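Local atomic coordinates of beta-N-acetylhexosaminidase (Beutenbergia cavernae, PDB entry 5BU9), a protein that probably hydrolyses terminal non-reducing N-acetyl-D-hexosamine residues from N-acetyl-beta-D-hexosaminides, as a member of glycoside hydrolase family 3. Residues A[78-83]-A[91-96]; A[135-140]-A[153-158]; A[232-237]-A[273-278]. All blocks are in the same frame, centred on the assembly; numbering follows the deposited sequence.

Contact 1 (A[78-83]-A[91-96]); sequences TDQEGG and PGFSDI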
# COMPACT_ATOMS: atom_id res chain seq x y z
N THR A 78 7.54 3.64 -1.61
CA THR A 78 8.42 2.57 -1.11
C THR A 78 7.93 2.17 0.28
O THR A 78 6.98 2.75 0.80
CB THR A 78 9.93 2.99 -1.10
OG1 THR A 78 10.72 1.85 -0.75
CG2 THR A 78 10.20 4.06 -0.07
N ASP A 79 8.56 1.16 0.85
CA ASP A 79 8.30 0.72 2.23
C ASP A 79 9.26 1.35 3.21
O ASP A 79 10.32 0.75 3.48
CB ASP A 79 8.44 -0.81 2.37
CG ASP A 79 7.18 -1.58 2.00
OD1 ASP A 79 6.12 -0.96 1.70
OD2 ASP A 79 7.25 -2.83 2.01
N GLN A 80 8.91 2.52 3.77
CA GLN A 80 9.83 3.18 4.71
C GLN A 80 9.14 3.28 6.08
O GLN A 80 8.77 4.35 6.52
CB GLN A 80 10.25 4.56 4.19
CG GLN A 80 11.53 5.15 4.86
CD GLN A 80 12.85 4.63 4.27
OE1 GLN A 80 12.91 3.53 3.75
NE2 GLN A 80 13.91 5.45 4.32
N GLU A 81 8.96 2.14 6.75
CA GLU A 81 8.34 2.11 8.08
C GLU A 81 9.34 2.47 9.15
O GLU A 81 9.00 3.14 10.12
CB GLU A 81 7.74 0.73 8.41
CG GLU A 81 6.63 0.23 7.47
CD GLU A 81 6.30 -1.24 7.69
OE1 GLU A 81 6.48 -1.76 8.81
OE2 GLU A 81 5.89 -1.90 6.73
N GLY A 82 10.57 1.98 8.97
CA GLY A 82 11.57 1.97 10.02
C GLY A 82 11.90 0.57 10.53
O GLY A 82 11.13 -0.38 10.33
N GLY A 83 13.07 0.44 11.17
CA GLY A 83 13.47 -0.80 11.80
C GLY A 83 13.70 -1.93 10.81
O GLY A 83 14.55 -1.84 9.93
N PRO A 91 23.64 6.92 2.52
CA PRO A 91 23.96 8.36 2.53
C PRO A 91 22.74 9.27 2.34
O PRO A 91 22.04 9.21 1.31
CB PRO A 91 24.95 8.50 1.37
CG PRO A 91 25.61 7.13 1.31
CD PRO A 91 24.49 6.17 1.58
N GLY A 92 22.47 10.09 3.35
CA GLY A 92 21.34 11.02 3.32
C GLY A 92 20.06 10.48 3.95
O GLY A 92 19.08 11.21 4.07
N PHE A 93 20.06 9.21 4.33
CA PHE A 93 18.90 8.60 4.99
C PHE A 93 19.18 8.34 6.47
O PHE A 93 20.24 7.79 6.82
CB PHE A 93 18.50 7.28 4.33
CG PHE A 93 17.81 7.44 2.99
CD1 PHE A 93 16.53 7.98 2.92
CD2 PHE A 93 18.42 7.01 1.82
CE1 PHE A 93 15.88 8.13 1.69
CE2 PHE A 93 17.78 7.14 0.58
CZ PHE A 93 16.50 7.70 0.52
N SER A 94 18.24 8.73 7.33
CA SER A 94 18.27 8.35 8.75
C SER A 94 18.22 6.84 8.93
O SER A 94 17.75 6.12 8.05
CB SER A 94 17.11 8.99 9.49
OG SER A 94 17.16 10.39 9.32
N ASP A 95 18.73 6.34 10.05
CA ASP A 95 18.44 4.96 10.46
C ASP A 95 17.21 5.06 11.33
O ASP A 95 17.29 5.42 12.50
CB ASP A 95 19.62 4.29 11.19
CG ASP A 95 20.82 4.00 10.27
OD1 ASP A 95 20.63 3.44 9.17
OD2 ASP A 95 21.98 4.33 10.66
N ILE A 96 16.06 4.74 10.74
CA ILE A 96 14.76 4.89 11.37
C ILE A 96 14.51 3.72 12.33
O ILE A 96 14.66 2.59 11.93
CB ILE A 96 13.68 4.97 10.31
CG1 ILE A 96 14.03 6.05 9.28
CG2 ILE A 96 12.36 5.28 10.96
CD1 ILE A 96 13.05 6.09 8.07

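Contact 2 (A[135-140]-A[153-158]); sequences DVVASP and HREFGY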
# COMPACT_ATOMS: atom_id res chain seq x y z
N ASP A 135 -1.92 -1.67 12.40
CA ASP A 135 -2.31 -2.95 12.92
C ASP A 135 -2.15 -2.88 14.42
O ASP A 135 -1.23 -2.23 14.90
CB ASP A 135 -1.43 -4.09 12.36
CG ASP A 135 -1.61 -4.30 10.87
OD1 ASP A 135 -2.77 -4.36 10.39
OD2 ASP A 135 -0.56 -4.41 10.19
N VAL A 136 -3.02 -3.53 15.18
CA VAL A 136 -2.85 -3.57 16.62
C VAL A 136 -2.51 -4.98 17.06
O VAL A 136 -3.24 -5.90 16.74
CB VAL A 136 -4.12 -3.05 17.33
CG1 VAL A 136 -3.95 -3.17 18.81
CG2 VAL A 136 -4.36 -1.61 16.98
N VAL A 137 -1.41 -5.15 17.79
CA VAL A 137 -1.02 -6.45 18.32
C VAL A 137 -1.69 -6.55 19.70
O VAL A 137 -1.86 -5.55 20.37
CB VAL A 137 0.52 -6.60 18.33
CG1 VAL A 137 0.97 -7.88 19.02
CG2 VAL A 137 1.05 -6.63 16.92
N ALA A 138 -2.08 -7.76 20.12
CA ALA A 138 -2.94 -7.91 21.31
C ALA A 138 -2.27 -7.49 22.60
O ALA A 138 -2.91 -6.91 23.46
CB ALA A 138 -3.42 -9.35 21.43
N SER A 139 -0.98 -7.82 22.71
CA SER A 139 -0.19 -7.61 23.93
C SER A 139 1.29 -7.84 23.63
O SER A 139 1.62 -8.54 22.67
CB SER A 139 -0.65 -8.54 25.05
OG SER A 139 -0.24 -9.88 24.77
N PRO A 140 2.19 -7.26 24.44
CA PRO A 140 3.61 -7.48 24.17
C PRO A 140 4.04 -8.96 24.28
O PRO A 140 4.96 -9.38 23.56
CB PRO A 140 4.33 -6.59 25.22
CG PRO A 140 3.26 -6.22 26.25
CD PRO A 140 1.95 -6.23 25.48
N HIS A 153 8.47 -6.21 15.22
CA HIS A 153 8.33 -4.94 15.95
C HIS A 153 7.80 -3.81 15.06
O HIS A 153 8.23 -2.66 15.19
CB HIS A 153 9.67 -4.51 16.57
CG HIS A 153 10.38 -5.63 17.28
ND1 HIS A 153 9.77 -6.38 18.26
CD2 HIS A 153 11.62 -6.14 17.14
CE1 HIS A 153 10.61 -7.31 18.69
NE2 HIS A 153 11.74 -7.18 18.02
N ARG A 154 6.86 -4.14 14.16
CA ARG A 154 6.31 -3.15 13.23
C ARG A 154 5.05 -2.47 13.73
O ARG A 154 4.54 -1.58 13.06
CB ARG A 154 6.01 -3.80 11.89
CG ARG A 154 7.23 -4.36 11.23
CD ARG A 154 6.78 -5.28 10.09
NE ARG A 154 6.12 -4.58 8.99
CZ ARG A 154 5.46 -5.18 8.00
NH1 ARG A 154 5.33 -6.50 7.99
NH2 ARG A 154 4.89 -4.48 7.03
N GLU A 155 4.58 -2.87 14.91
CA GLU A 155 3.41 -2.29 15.57
C GLU A 155 3.87 -1.10 16.41
O GLU A 155 5.00 -1.09 16.90
CB GLU A 155 2.66 -3.32 16.46
CG GLU A 155 3.30 -3.60 17.88
CD GLU A 155 4.44 -4.62 17.83
OE1 GLU A 155 4.87 -4.98 16.72
OE2 GLU A 155 4.91 -5.07 18.89
N PHE A 156 3.00 -0.10 16.57
CA PHE A 156 3.30 1.06 17.41
C PHE A 156 2.95 0.77 18.87
O PHE A 156 3.42 1.44 19.77
CB PHE A 156 2.54 2.30 16.93
CG PHE A 156 3.15 2.98 15.71
CD1 PHE A 156 4.25 3.82 15.85
CD2 PHE A 156 2.58 2.80 14.45
CE1 PHE A 156 4.80 4.46 14.74
CE2 PHE A 156 3.13 3.43 13.34
CZ PHE A 156 4.24 4.27 13.48
N GLY A 157 2.13 -0.26 19.10
CA GLY A 157 1.63 -0.56 20.43
C GLY A 157 0.48 -1.57 20.40
O GLY A 157 0.26 -2.25 19.40
N TYR A 158 -0.28 -1.65 21.49
CA TYR A 158 -1.11 -2.82 21.77
C TYR A 158 -2.54 -2.44 22.09
O TYR A 158 -3.30 -3.23 22.62
CB TYR A 158 -0.49 -3.61 22.93
CG TYR A 158 0.95 -3.90 22.63
CD1 TYR A 158 1.29 -4.90 21.75
CD2 TYR A 158 1.97 -3.13 23.18
CE1 TYR A 158 2.60 -5.16 21.41
CE2 TYR A 158 3.30 -3.39 22.85
CZ TYR A 158 3.60 -4.41 21.96
OH TYR A 158 4.90 -4.69 21.62
O HOH W 1 0.80 -0.18 14.88

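Contact 3 (A[232-237]-A[273-278]); sequences TAVYSQ and AEQVQA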
# COMPACT_ATOMS: atom_id res chain seq x y z
N THR A 232 -4.45 -9.61 2.95
CA THR A 232 -4.99 -10.73 2.16
C THR A 232 -5.40 -11.90 3.06
O THR A 232 -5.83 -12.92 2.56
CB THR A 232 -4.01 -11.26 1.12
OG1 THR A 232 -2.80 -11.62 1.77
CG2 THR A 232 -3.72 -10.22 0.03
N ALA A 233 -5.29 -11.74 4.37
CA ALA A 233 -5.75 -12.75 5.31
C ALA A 233 -7.25 -12.98 5.19
O ALA A 233 -7.98 -12.11 4.73
CB ALA A 233 -5.40 -12.33 6.75
N VAL A 234 -7.72 -14.16 5.59
CA VAL A 234 -9.16 -14.42 5.63
C VAL A 234 -9.64 -14.15 7.04
O VAL A 234 -9.07 -14.67 7.99
CB VAL A 234 -9.50 -15.85 5.21
CG1 VAL A 234 -10.96 -16.04 5.34
CG2 VAL A 234 -9.07 -16.09 3.74
N TYR A 235 -10.65 -13.29 7.19
CA TYR A 235 -11.12 -12.87 8.53
C TYR A 235 -12.44 -13.58 8.88
O TYR A 235 -13.50 -13.12 8.48
CB TYR A 235 -11.30 -11.33 8.61
CG TYR A 235 -9.96 -10.64 8.56
CD1 TYR A 235 -9.29 -10.45 7.34
CD2 TYR A 235 -9.31 -10.26 9.74
CE1 TYR A 235 -8.00 -9.88 7.30
CE2 TYR A 235 -8.02 -9.68 9.71
CZ TYR A 235 -7.38 -9.49 8.48
OH TYR A 235 -6.15 -8.90 8.45
N SER A 236 -12.34 -14.68 9.62
CA SER A 236 -13.48 -15.49 10.05
C SER A 236 -14.66 -14.70 10.59
O SER A 236 -15.81 -15.02 10.29
CB SER A 236 -13.04 -16.46 11.13
OG SER A 236 -12.35 -17.54 10.59
N GLN A 237 -14.38 -13.67 11.38
CA GLN A 237 -15.45 -12.98 12.12
C GLN A 237 -16.01 -11.77 11.37
O GLN A 237 -16.85 -11.05 11.92
CB GLN A 237 -14.95 -12.49 13.49
CG GLN A 237 -14.14 -13.52 14.26
CD GLN A 237 -14.94 -14.76 14.56
OE1 GLN A 237 -16.13 -14.67 14.88
NE2 GLN A 237 -14.32 -15.92 14.41
N ALA A 273 3.00 -13.23 -2.97
CA ALA A 273 2.47 -13.66 -1.67
C ALA A 273 1.72 -14.99 -1.78
O ALA A 273 0.75 -15.12 -2.57
CB ALA A 273 1.56 -12.57 -1.10
N GLU A 274 2.17 -15.97 -1.00
CA GLU A 274 1.69 -17.33 -1.10
C GLU A 274 0.18 -17.38 -0.89
O GLU A 274 -0.48 -18.18 -1.51
CB GLU A 274 2.39 -18.24 -0.09
CG GLU A 274 2.07 -19.72 -0.26
CD GLU A 274 2.55 -20.30 -1.61
OE1 GLU A 274 3.33 -19.62 -2.35
OE2 GLU A 274 2.14 -21.43 -1.93
N GLN A 275 -0.34 -16.49 -0.05
CA GLN A 275 -1.74 -16.51 0.32
C GLN A 275 -2.66 -16.37 -0.91
O GLN A 275 -3.78 -16.86 -0.89
CB GLN A 275 -2.03 -15.39 1.31
CG GLN A 275 -3.54 -15.16 1.56
CD GLN A 275 -4.08 -16.07 2.65
OE1 GLN A 275 -3.43 -17.06 3.03
NE2 GLN A 275 -5.28 -15.74 3.17
N VAL A 276 -2.19 -15.72 -1.99
CA VAL A 276 -3.07 -15.57 -3.16
C VAL A 276 -2.60 -16.26 -4.43
O VAL A 276 -3.16 -16.02 -5.50
CB VAL A 276 -3.35 -14.08 -3.45
CG1 VAL A 276 -4.11 -13.49 -2.32
CG2 VAL A 276 -2.03 -13.29 -3.74
N GLN A 277 -1.61 -17.15 -4.32
CA GLN A 277 -1.09 -17.83 -5.52
C GLN A 277 -2.10 -18.82 -6.10
O GLN A 277 -1.96 -19.17 -7.26
CB GLN A 277 0.22 -18.56 -5.21
CG GLN A 277 1.39 -17.65 -4.93
CD GLN A 277 1.64 -16.62 -6.03
OE1 GLN A 277 1.42 -15.40 -5.84
NE2 GLN A 277 2.11 -17.11 -7.16
N ALA A 278 -3.10 -19.28 -5.32
CA ALA A 278 -4.17 -20.17 -5.84
C ALA A 278 -4.97 -19.55 -6.99
O ALA A 278 -5.53 -20.25 -7.81
CB ALA A 278 -5.14 -20.57 -4.72

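Contact 1 (A[78-83]-A[91-96])
Phe-93 is the first residue of 91-96 to meet the strand end at 78-83, and it does so through one ring carbon: CD1 lies 3.9 Å from NE2 of Gln-80. The amide and the ring are turned 69° apart and the nitrogen approaches obliquely, so this is a van der Waals meeting and not a stack. NE2 gives its hydrogen bond to the carbonyl of Leu-88, which helps to hold the amide nitrogen near both the ring and Ile-96. The strand reached here, 75-82, is one of the parallel strands of the TIM-barrel-type N-terminal domain of family 3, and it pairs antiparallel with 85-86 through a classic beta bulge, in which Glu-81 and Gly-82 both face Val-85. Ile-96 then supplies the largest single share of the buried area, with its two branches taking different partners. Its backbone N is bonded to Gln-86 OE1, and its side chain also lies against Trp-117 of helix 107-123. The longer branch ends in CD1, which sits 3.7 Å from CG of Gln-80, the two side chains crossing at about a right angle. Gln-80 reaches there because its CG is anti to the backbone N (chi1 -162°) and the chain then bends at chi2. The short branch, CG2, packs directly on the bare alpha carbon of Gly-82, 3.5 Å from CA. Finally the backbone closes the contact: Gly-83 N donates to Ile-96 O at 2.8 Å, with an N-H...O angle of 158°, from a position well above the carbonyl plane.

Contact 2 (A[135-140]-A[153-158])
One water bridges the backbones of two segments of one long loop: it donates to Asp-135 O at 2.9 Å and accepts from Phe-156 N at 2.8 Å, joining 135-140 to 153-158 where no direct hydrogen bond does. Most of the remaining contact is built round Tyr-158. Pro-140 lies over one face of its ring, with CD 3.8 Å from the ring centroid and only 11° off the normal, a CH-pi contact. Val-137 comes instead to the edge, its CG1 in the ring plane, and the two side chains run alongside each other in the same direction. The carbonyl of Val-137 also meets the tyrosine backbone, in a CA-H...O contact of 3.2 Å from Tyr-158 CA to Val-137 O. The other methyl of Val-137, CG2, turns to Glu-155 and touches its CB at 3.7 Å. Glu-155 holds CG between its backbone N and carbonyl carbon (chi1 79°) and bends again at chi2, folding the carboxylate back toward its own segment. There Tyr-158 OH makes a weak hydrogen bond of 2.8 Å to Glu-155 OE2. The loop connects strand 128-129 to helix 160-176 of the barrel. With proline over one face, valine at the edge and a weak bond at the hydroxyl, the tyrosine ring is probably restricted in its tilt, while the only conventional hydrogen-bonded link between the two main chains runs through a water.

Contact 3 (A[232-237]-A[273-278])
Gln-275 lays its aliphatic CG beside the hydroxyl of Thr-232, 3.6 Å from OG1, as the two side chains slide past each other in opposite directions. From there the glutamine reaches on to the main chain of 232-237. With CG anti to the backbone N (chi1 169°) and a bend at chi2, its amide is carried alongside the peptide that follows Thr-232, and NE2 donates to Thr-232 O at 2.9 Å. The bond is moderately bent, with 149° at the hydrogen. The donor is tilted 31° from the carbonyl plane, and the acceptor in turn sits somewhat off the plane of the amide. The other end of that amide is also engaged: OE1 accepts from the backbone N of Val-202. With both ends held, the glutamine joins two backbone sites and its amide is unlikely to rotate freely. Carbon atoms also pack near the amide nitrogen: NE2 comes within 3.7 Å of Ala-233 CA, and the side chains of Val-234 and Gln-275 cross at about a right angle, CG2 lying 3.8 Å from NE2. Val-276, which follows Gln-275, adds a hydrophobic touch: its CG1 lies 4.0 Å from Thr-232 CG2. The segment 273-278 is held in a turn by the bond from Val-276 N to Ala-273 O. In this TIM-barrel-type domain of family 3, 232-237 follows barrel strand 227-230, and its 234-235 forms a small separate parallel pair with 203-204, whereas 273-278 leads from strand 264-267 toward helix 281-291, whose Arg-284 packs against Val-276.

Overall arrangement
From the N terminus, contact 1 closes first, a short loop in which strand 75-82 and its bulge are met by the chain leading to helix 99-102. Contact 2 follows within the single long connection from strand 128-129 to helix 160-176. Contact 3 spans furthest, joining the segments after strands 227-230 and 264-267 across helix 248-258. The three run in series, neither nesting nor crossing. Contacts 1 and 2 touch through a salt bridge, Glu-81 OE2 to Arg-154 NH2 at 2.8 Å, while contact 3 approaches contact 2 to about 6 Å between nearest atoms without touching. Together they tie parts of the chain at or after several barrel strands.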